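Local coordinates for protein glycerate dehydrogenase/glyoxylate reductase (Thermus thermophilus, PDB 2CUK) that probably reduces hydroxypyruvate and glyoxylate with NADH or NADPH as a D-isomer specific 2-hydroxyacid dehydrogenase, at residues A[32-41]-A[52-60]; A[142-152]-A[166-175]. All blocks are in the same frame, centred on the assembly; numbering follows the deposited sequence.

Contact 1: residues A[32-41]-A[52-60]; sequences LPKAELLKRV and EDRIDAEVM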
# COMPACT_ATOMS: atom_id res chain seq x y z
N LEU A 32 8.93 -29.48 8.29
CA LEU A 32 8.39 -30.75 8.76
C LEU A 32 8.69 -31.83 7.72
O LEU A 32 7.88 -32.08 6.82
CB LEU A 32 6.88 -30.66 8.99
CG LEU A 32 6.21 -31.94 9.50
CD1 LEU A 32 6.88 -32.39 10.79
CD2 LEU A 32 4.72 -31.70 9.72
N PRO A 33 9.88 -32.45 7.81
CA PRO A 33 10.28 -33.50 6.86
C PRO A 33 9.21 -34.59 6.77
O PRO A 33 8.63 -34.99 7.78
CB PRO A 33 11.59 -34.01 7.46
CG PRO A 33 12.16 -32.78 8.09
CD PRO A 33 10.95 -32.19 8.78
N LYS A 34 8.96 -35.07 5.56
CA LYS A 34 7.95 -36.11 5.36
C LYS A 34 8.19 -37.29 6.28
O LYS A 34 7.25 -37.97 6.69
CB LYS A 34 7.95 -36.59 3.90
CG LYS A 34 6.87 -37.63 3.61
CD LYS A 34 6.80 -37.97 2.14
CE LYS A 34 5.70 -38.99 1.88
NZ LYS A 34 5.58 -39.32 0.43
N ALA A 35 9.45 -37.54 6.62
CA ALA A 35 9.80 -38.64 7.51
C ALA A 35 9.19 -38.42 8.89
O ALA A 35 8.65 -39.34 9.49
CB ALA A 35 11.31 -38.77 7.61
N GLU A 36 9.27 -37.19 9.38
CA GLU A 36 8.71 -36.87 10.70
C GLU A 36 7.19 -36.78 10.67
O GLU A 36 6.53 -37.02 11.68
CB GLU A 36 9.29 -35.55 11.23
CG GLU A 36 8.67 -35.10 12.54
CD GLU A 36 9.44 -33.98 13.21
OE1 GLU A 36 9.77 -32.99 12.53
OE2 GLU A 36 9.70 -34.09 14.43
N LEU A 37 6.63 -36.43 9.51
CA LEU A 37 5.18 -36.35 9.38
C LEU A 37 4.61 -37.76 9.50
O LEU A 37 3.63 -37.99 10.21
CB LEU A 37 4.80 -35.75 8.03
CG LEU A 37 3.30 -35.79 7.70
CD1 LEU A 37 2.51 -35.06 8.76
CD2 LEU A 37 3.07 -35.18 6.33
N LEU A 38 5.23 -38.70 8.80
CA LEU A 38 4.80 -40.09 8.81
C LEU A 38 4.84 -40.66 10.22
O LEU A 38 3.97 -41.44 10.60
CB LEU A 38 5.70 -40.92 7.89
CG LEU A 38 5.66 -40.57 6.41
CD1 LEU A 38 6.73 -41.35 5.66
CD2 LEU A 38 4.28 -40.86 5.85
N LYS A 39 5.84 -40.27 10.99
CA LYS A 39 6.00 -40.74 12.36
C LYS A 39 4.92 -40.20 13.30
O LYS A 39 4.42 -40.93 14.15
CB LYS A 39 7.37 -40.36 12.90
CG LYS A 39 7.56 -40.69 14.38
CD LYS A 39 8.87 -40.14 14.92
CE LYS A 39 9.03 -40.49 16.40
NZ LYS A 39 7.89 -39.99 17.21
N ARG A 40 4.59 -38.92 13.14
CA ARG A 40 3.61 -38.18 13.94
C ARG A 40 2.15 -38.48 13.54
O ARG A 40 1.22 -38.28 14.31
CB ARG A 40 3.89 -36.69 13.79
CG ARG A 40 5.12 -36.26 14.59
CD ARG A 40 5.02 -34.82 15.10
NE ARG A 40 6.35 -34.22 15.22
CZ ARG A 40 6.48 -33.16 16.03
NH1 ARG A 40 5.43 -32.71 16.70
NH2 ARG A 40 7.62 -32.48 16.06
N VAL A 41 1.95 -38.83 12.28
CA VAL A 41 0.59 -39.00 11.76
C VAL A 41 -0.05 -40.33 12.14
O VAL A 41 -1.26 -40.42 12.29
CB VAL A 41 0.55 -38.86 10.22
CG1 VAL A 41 1.11 -40.10 9.56
CG2 VAL A 41 -0.88 -38.59 9.77
N GLU A 52 2.33 -26.52 2.75
CA GLU A 52 3.71 -27.02 2.73
C GLU A 52 3.81 -28.51 3.06
O GLU A 52 4.91 -29.07 3.04
CB GLU A 52 4.57 -26.24 3.73
CG GLU A 52 4.68 -24.74 3.45
CD GLU A 52 5.65 -24.43 2.32
OE1 GLU A 52 5.55 -25.05 1.25
OE2 GLU A 52 6.51 -23.54 2.51
N ASP A 53 2.69 -29.15 3.36
CA ASP A 53 2.67 -30.57 3.71
C ASP A 53 2.01 -31.40 2.61
O ASP A 53 0.85 -31.17 2.27
CB ASP A 53 1.91 -30.80 5.01
CG ASP A 53 2.41 -29.92 6.15
OD1 ASP A 53 3.58 -30.07 6.57
OD2 ASP A 53 1.62 -29.07 6.62
N ARG A 54 2.75 -32.36 2.07
CA ARG A 54 2.25 -33.24 1.04
C ARG A 54 1.45 -34.36 1.67
O ARG A 54 1.99 -35.29 2.25
CB ARG A 54 3.45 -33.81 0.28
CG ARG A 54 3.03 -34.51 -1.02
CD ARG A 54 1.89 -33.77 -1.72
NE ARG A 54 2.24 -33.50 -3.12
CZ ARG A 54 2.40 -32.21 -3.47
NH1 ARG A 54 2.26 -31.25 -2.57
NH2 ARG A 54 2.71 -31.90 -4.73
N ILE A 55 0.13 -34.30 1.59
CA ILE A 55 -0.72 -35.34 2.17
C ILE A 55 -1.15 -36.32 1.09
O ILE A 55 -2.23 -36.18 0.50
CB ILE A 55 -1.96 -34.71 2.85
CG1 ILE A 55 -1.53 -33.59 3.80
CG2 ILE A 55 -2.73 -35.78 3.61
CD1 ILE A 55 -0.55 -34.03 4.89
N ASP A 56 -0.30 -37.31 0.83
CA ASP A 56 -0.57 -38.32 -0.19
C ASP A 56 -1.08 -39.63 0.41
O ASP A 56 -1.33 -39.73 1.61
CB ASP A 56 0.69 -38.59 -1.01
CG ASP A 56 1.90 -38.89 -0.15
OD1 ASP A 56 1.72 -39.43 0.97
OD2 ASP A 56 3.03 -38.60 -0.59
N ALA A 57 -1.23 -40.64 -0.44
CA ALA A 57 -1.71 -41.95 -0.01
C ALA A 57 -0.84 -42.55 1.09
O ALA A 57 -1.35 -43.13 2.05
CB ALA A 57 -1.77 -42.90 -1.20
N GLU A 58 0.48 -42.42 0.95
CA GLU A 58 1.40 -42.96 1.94
C GLU A 58 1.07 -42.43 3.33
O GLU A 58 0.95 -43.19 4.29
CB GLU A 58 2.84 -42.62 1.59
CG GLU A 58 3.87 -43.40 2.40
CD GLU A 58 5.29 -42.96 2.14
OE1 GLU A 58 5.60 -42.54 1.00
OE2 GLU A 58 6.12 -43.05 3.08
N VAL A 59 0.95 -41.11 3.44
CA VAL A 59 0.64 -40.48 4.73
C VAL A 59 -0.68 -41.01 5.27
O VAL A 59 -0.81 -41.28 6.47
CB VAL A 59 0.53 -38.94 4.59
CG1 VAL A 59 0.22 -38.32 5.94
CG2 VAL A 59 1.82 -38.37 4.02
N MET A 60 -1.66 -41.15 4.38
CA MET A 60 -2.97 -41.65 4.77
C MET A 60 -2.91 -43.09 5.28
O MET A 60 -3.50 -43.41 6.31
CB MET A 60 -3.94 -41.54 3.59
CG MET A 60 -4.38 -40.11 3.31
SD MET A 60 -5.46 -39.95 1.88
CE MET A 60 -4.66 -38.60 1.00
O HOH W 1 5.22 -32.35 6.00

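Contact 2: residues A[142-152]-A[166-175]; sequences LQGLTLGLVGM and FGMRVVYHAR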
# COMPACT_ATOMS: atom_id res chain seq x y z
N LEU A 142 -3.11 6.67 -10.67
CA LEU A 142 -4.02 5.59 -11.02
C LEU A 142 -5.34 6.01 -11.65
O LEU A 142 -5.98 5.23 -12.35
CB LEU A 142 -4.31 4.74 -9.78
CG LEU A 142 -3.10 4.08 -9.12
CD1 LEU A 142 -3.55 3.30 -7.88
CD2 LEU A 142 -2.43 3.15 -10.12
N GLN A 143 -5.75 7.25 -11.40
CA GLN A 143 -7.02 7.76 -11.92
C GLN A 143 -7.16 7.63 -13.44
O GLN A 143 -6.34 8.15 -14.20
CB GLN A 143 -7.20 9.21 -11.49
CG GLN A 143 -7.33 9.38 -9.97
CD GLN A 143 -6.15 8.80 -9.19
OE1 GLN A 143 -5.01 9.20 -9.39
NE2 GLN A 143 -6.44 7.86 -8.30
N GLY A 144 -8.20 6.93 -13.87
CA GLY A 144 -8.44 6.76 -15.29
C GLY A 144 -7.77 5.55 -15.90
O GLY A 144 -8.11 5.16 -17.02
N LEU A 145 -6.80 4.95 -15.20
CA LEU A 145 -6.11 3.78 -15.73
C LEU A 145 -7.01 2.56 -15.67
O LEU A 145 -7.94 2.49 -14.87
CB LEU A 145 -4.82 3.51 -14.95
CG LEU A 145 -3.60 4.36 -15.32
CD1 LEU A 145 -3.89 5.83 -15.09
CD2 LEU A 145 -2.41 3.91 -14.49
N THR A 146 -6.72 1.59 -16.53
CA THR A 146 -7.51 0.37 -16.59
C THR A 146 -6.86 -0.83 -15.92
O THR A 146 -5.73 -1.22 -16.25
CB THR A 146 -7.83 -0.01 -18.05
OG1 THR A 146 -8.68 1.00 -18.62
CG2 THR A 146 -8.54 -1.36 -18.11
N LEU A 147 -7.58 -1.42 -14.98
CA LEU A 147 -7.11 -2.61 -14.29
C LEU A 147 -7.77 -3.81 -14.97
O LEU A 147 -9.00 -3.87 -15.09
CB LEU A 147 -7.52 -2.59 -12.82
CG LEU A 147 -7.28 -3.89 -12.05
CD1 LEU A 147 -5.79 -4.18 -11.95
CD2 LEU A 147 -7.90 -3.77 -10.65
N GLY A 148 -6.95 -4.74 -15.44
CA GLY A 148 -7.46 -5.92 -16.09
C GLY A 148 -7.22 -7.12 -15.19
O GLY A 148 -6.08 -7.44 -14.87
N LEU A 149 -8.29 -7.77 -14.78
CA LEU A 149 -8.20 -8.93 -13.91
C LEU A 149 -8.34 -10.21 -14.72
O LEU A 149 -9.24 -10.33 -15.54
CB LEU A 149 -9.31 -8.87 -12.85
CG LEU A 149 -9.32 -7.59 -12.01
CD1 LEU A 149 -10.68 -7.41 -11.36
CD2 LEU A 149 -8.21 -7.66 -10.97
N VAL A 150 -7.43 -11.16 -14.49
CA VAL A 150 -7.47 -12.45 -15.17
C VAL A 150 -7.98 -13.42 -14.12
O VAL A 150 -7.22 -13.90 -13.27
CB VAL A 150 -6.08 -12.90 -15.65
CG1 VAL A 150 -6.17 -14.26 -16.31
CG2 VAL A 150 -5.51 -11.89 -16.62
N GLY A 151 -9.28 -13.70 -14.18
CA GLY A 151 -9.92 -14.57 -13.21
C GLY A 151 -10.75 -13.65 -12.34
O GLY A 151 -10.23 -12.67 -11.81
N MET A 152 -12.05 -13.92 -12.21
CA MET A 152 -12.92 -13.06 -11.42
C MET A 152 -13.69 -13.75 -10.31
O MET A 152 -14.90 -13.58 -10.20
CB MET A 152 -13.92 -12.33 -12.32
CG MET A 152 -13.43 -10.98 -12.80
SD MET A 152 -13.03 -9.86 -11.44
CE MET A 152 -14.22 -8.57 -11.69
N PHE A 166 -10.17 4.06 -6.32
CA PHE A 166 -8.99 4.84 -6.66
C PHE A 166 -9.16 5.50 -8.03
O PHE A 166 -8.22 6.06 -8.59
CB PHE A 166 -7.74 3.95 -6.67
CG PHE A 166 -7.27 3.53 -5.30
CD1 PHE A 166 -6.26 4.23 -4.65
CD2 PHE A 166 -7.84 2.43 -4.67
CE1 PHE A 166 -5.81 3.84 -3.39
CE2 PHE A 166 -7.40 2.03 -3.41
CZ PHE A 166 -6.38 2.73 -2.77
N GLY A 167 -10.37 5.41 -8.57
CA GLY A 167 -10.65 6.01 -9.86
C GLY A 167 -10.21 5.19 -11.06
O GLY A 167 -10.09 5.73 -12.16
N MET A 168 -9.96 3.90 -10.85
CA MET A 168 -9.53 3.04 -11.94
C MET A 168 -10.72 2.45 -12.68
O MET A 168 -11.81 2.31 -12.12
CB MET A 168 -8.67 1.88 -11.42
CG MET A 168 -7.33 2.30 -10.83
SD MET A 168 -6.25 0.88 -10.62
CE MET A 168 -5.62 0.68 -12.28
N ARG A 169 -10.50 2.09 -13.94
CA ARG A 169 -11.53 1.45 -14.69
C ARG A 169 -11.24 -0.02 -14.65
O ARG A 169 -10.10 -0.45 -14.54
CB ARG A 169 -11.46 1.95 -16.13
CG ARG A 169 -12.31 3.21 -16.35
CD ARG A 169 -11.60 4.24 -17.23
NE ARG A 169 -11.97 4.07 -18.63
CZ ARG A 169 -12.35 5.17 -19.31
NH1 ARG A 169 -12.38 6.34 -18.71
NH2 ARG A 169 -12.66 5.07 -20.61
N VAL A 170 -12.28 -0.84 -14.65
CA VAL A 170 -12.08 -2.28 -14.52
C VAL A 170 -12.62 -3.12 -15.67
O VAL A 170 -13.72 -2.90 -16.16
CB VAL A 170 -12.72 -2.80 -13.21
CG1 VAL A 170 -12.56 -4.31 -13.12
CG2 VAL A 170 -12.07 -2.12 -12.01
N VAL A 171 -11.82 -4.09 -16.09
CA VAL A 171 -12.19 -5.02 -17.15
C VAL A 171 -11.70 -6.38 -16.68
O VAL A 171 -10.88 -6.45 -15.75
CB VAL A 171 -11.53 -4.67 -18.51
CG1 VAL A 171 -11.93 -3.27 -18.93
CG2 VAL A 171 -10.02 -4.79 -18.40
N TYR A 172 -12.17 -7.46 -17.29
CA TYR A 172 -11.72 -8.77 -16.85
C TYR A 172 -11.88 -9.88 -17.87
O TYR A 172 -12.64 -9.77 -18.83
CB TYR A 172 -12.46 -9.17 -15.56
CG TYR A 172 -13.89 -9.64 -15.77
CD1 TYR A 172 -14.20 -11.00 -15.79
CD2 TYR A 172 -14.92 -8.73 -15.96
CE1 TYR A 172 -15.51 -11.44 -15.98
CE2 TYR A 172 -16.24 -9.15 -16.16
CZ TYR A 172 -16.53 -10.51 -16.16
OH TYR A 172 -17.83 -10.92 -16.35
N HIS A 173 -11.14 -10.95 -17.64
CA HIS A 173 -11.21 -12.14 -18.47
C HIS A 173 -11.35 -13.30 -17.50
O HIS A 173 -10.76 -13.28 -16.42
CB HIS A 173 -9.94 -12.32 -19.30
CG HIS A 173 -9.90 -13.62 -20.04
ND1 HIS A 173 -10.79 -13.93 -21.05
CD2 HIS A 173 -9.14 -14.73 -19.87
CE1 HIS A 173 -10.57 -15.16 -21.47
NE2 HIS A 173 -9.57 -15.67 -20.77
N ALA A 174 -12.12 -14.30 -17.89
CA ALA A 174 -12.33 -15.47 -17.05
C ALA A 174 -12.84 -16.59 -17.95
O ALA A 174 -13.27 -16.33 -19.07
CB ALA A 174 -13.33 -15.17 -15.95
N ARG A 175 -12.78 -17.82 -17.46
CA ARG A 175 -13.24 -18.95 -18.27
C ARG A 175 -14.73 -18.81 -18.61
O ARG A 175 -15.25 -19.37 -19.57
CB ARG A 175 -13.02 -20.23 -17.46
CG ARG A 175 -11.57 -20.43 -16.98
CD ARG A 175 -10.53 -20.14 -18.07
NE ARG A 175 -9.63 -19.07 -17.62
CZ ARG A 175 -8.65 -18.67 -18.44
NH1 ARG A 175 -8.50 -19.23 -19.63
NH2 ARG A 175 -7.84 -17.67 -18.06

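Contact 1: residues A[32-41]-A[52-60]
Lys34 carries the charged part of this contact between helix 34-41 and the start of helix 57-62. Its fully extended chain holds the ammonium group out between two carboxylates. NZ donates to Asp56 OD2 at 2.8 Å, on the syn lone pair of that oxygen, while a weaker bridge joins NZ to Glu58 OE1 at 3.3 Å. The other Asp56 oxygen serves its own helix: Val59 N meets OD1 at 3.1 Å in a nearly straight N-cap bond (168°). Asp56 chi1 of 51° tucks the carboxylate back over the first turn of the helix, where one oxygen can cap and the other can pair with the lysine.

Apolar packing lies beneath the charges and centres on Val59. Its CG2 methyl meets Leu38 CD2 at 3.9 Å and Leu37 CD2 at 4.1 Å, whereas CG1 faces Val41 CG2 at 4.0 Å; each of these side chains crosses the valine at about a right angle. Leu37 CD2 also touches Ile55 CD1, and Leu37 continues inward onto Leu4 of strand 2-5.

A water bridges the remaining end, donating to Leu32 O at 2.8 Å and to Asp53 OD1 at 2.9 Å. Asp53 is also held from outside: OD2 bonds to Thr6 and Thr50, and OD1 pairs with Arg7.

The two helices thus pack side by side against the parallel sheet of their alpha/beta domain, with aliphatic groups inside and ions at the exposed edge. The two acids at this helix start probably suit the helix dipole, and the lysine shared between them probably offsets their mutual repulsion.

Contact 2: residues A[142-152]-A[166-175]
Thr146 to Val150 pair in parallel with Arg169 to His173, and here the contact is tightest. Leu147 is gripped through both its backbone N and O: its N donates to Arg169 O at 2.7 Å and its O accepts from Val171 N at 3.0 Å. Gly148 allows the Val171 CG2 methyl to lie 3.6 Å from its CA, and the same methyl meets Thr146 CG2 at 3.7 Å. On the other face Leu149 CD1 packs on Val170 CG1 at 4.0 Å, while Met168 CE reaches Leu147 CB at 3.8 Å.

The solvent side is confined to Gly144 and the Arg169 side chain, which runs out past it; even there Gly144 N bonds to Gly167 O at 2.8 Å, from above the carbonyl plane. Gln143 starts away from its partner, but chi2 of 56° bends it back until NE2 meets Phe166 O at 2.5 Å, a bond so short and bent (131°) that its exact geometry is doubtful. With an alanine here, both the Phe166 carbonyl and Asp104 of the second subunit would probably lose a donor.

With helix 154-165 between them, the strands make a beta-alpha-beta unit at one edge of the Rossmann-type sheet, and Gly151 opens a probable GxGxxG dinucleotide-binding turn. Strand 196-199 continues the sheet beyond 146-150; helix 154-165 covers Leu147, Leu149 and Val170, and helix 187-193 packs on Val150, Val171 and His173.

The two contacts lie on opposite sides of the chain's centre, about 41 Å apart between centres, and share no helix or strand. Contact 1, only partly buried, joins helix 34-41 to a loop and the start of helix 57-62; no backbone-to-backbone bond crosses it, and side chains and one water make the join, with salt bridges toward solvent. Contact 2 joins two adjacent strands within the other sheet and is mostly buried. Strands 146-150 and 169-173 are joined chiefly by main-chain bonds, while their side chains pack on each other, on the next strand and on the flanking helices. Leu142, Gln143 and Phe166 of contact 2 border the second subunit; beside contact 1, Glu52 does so.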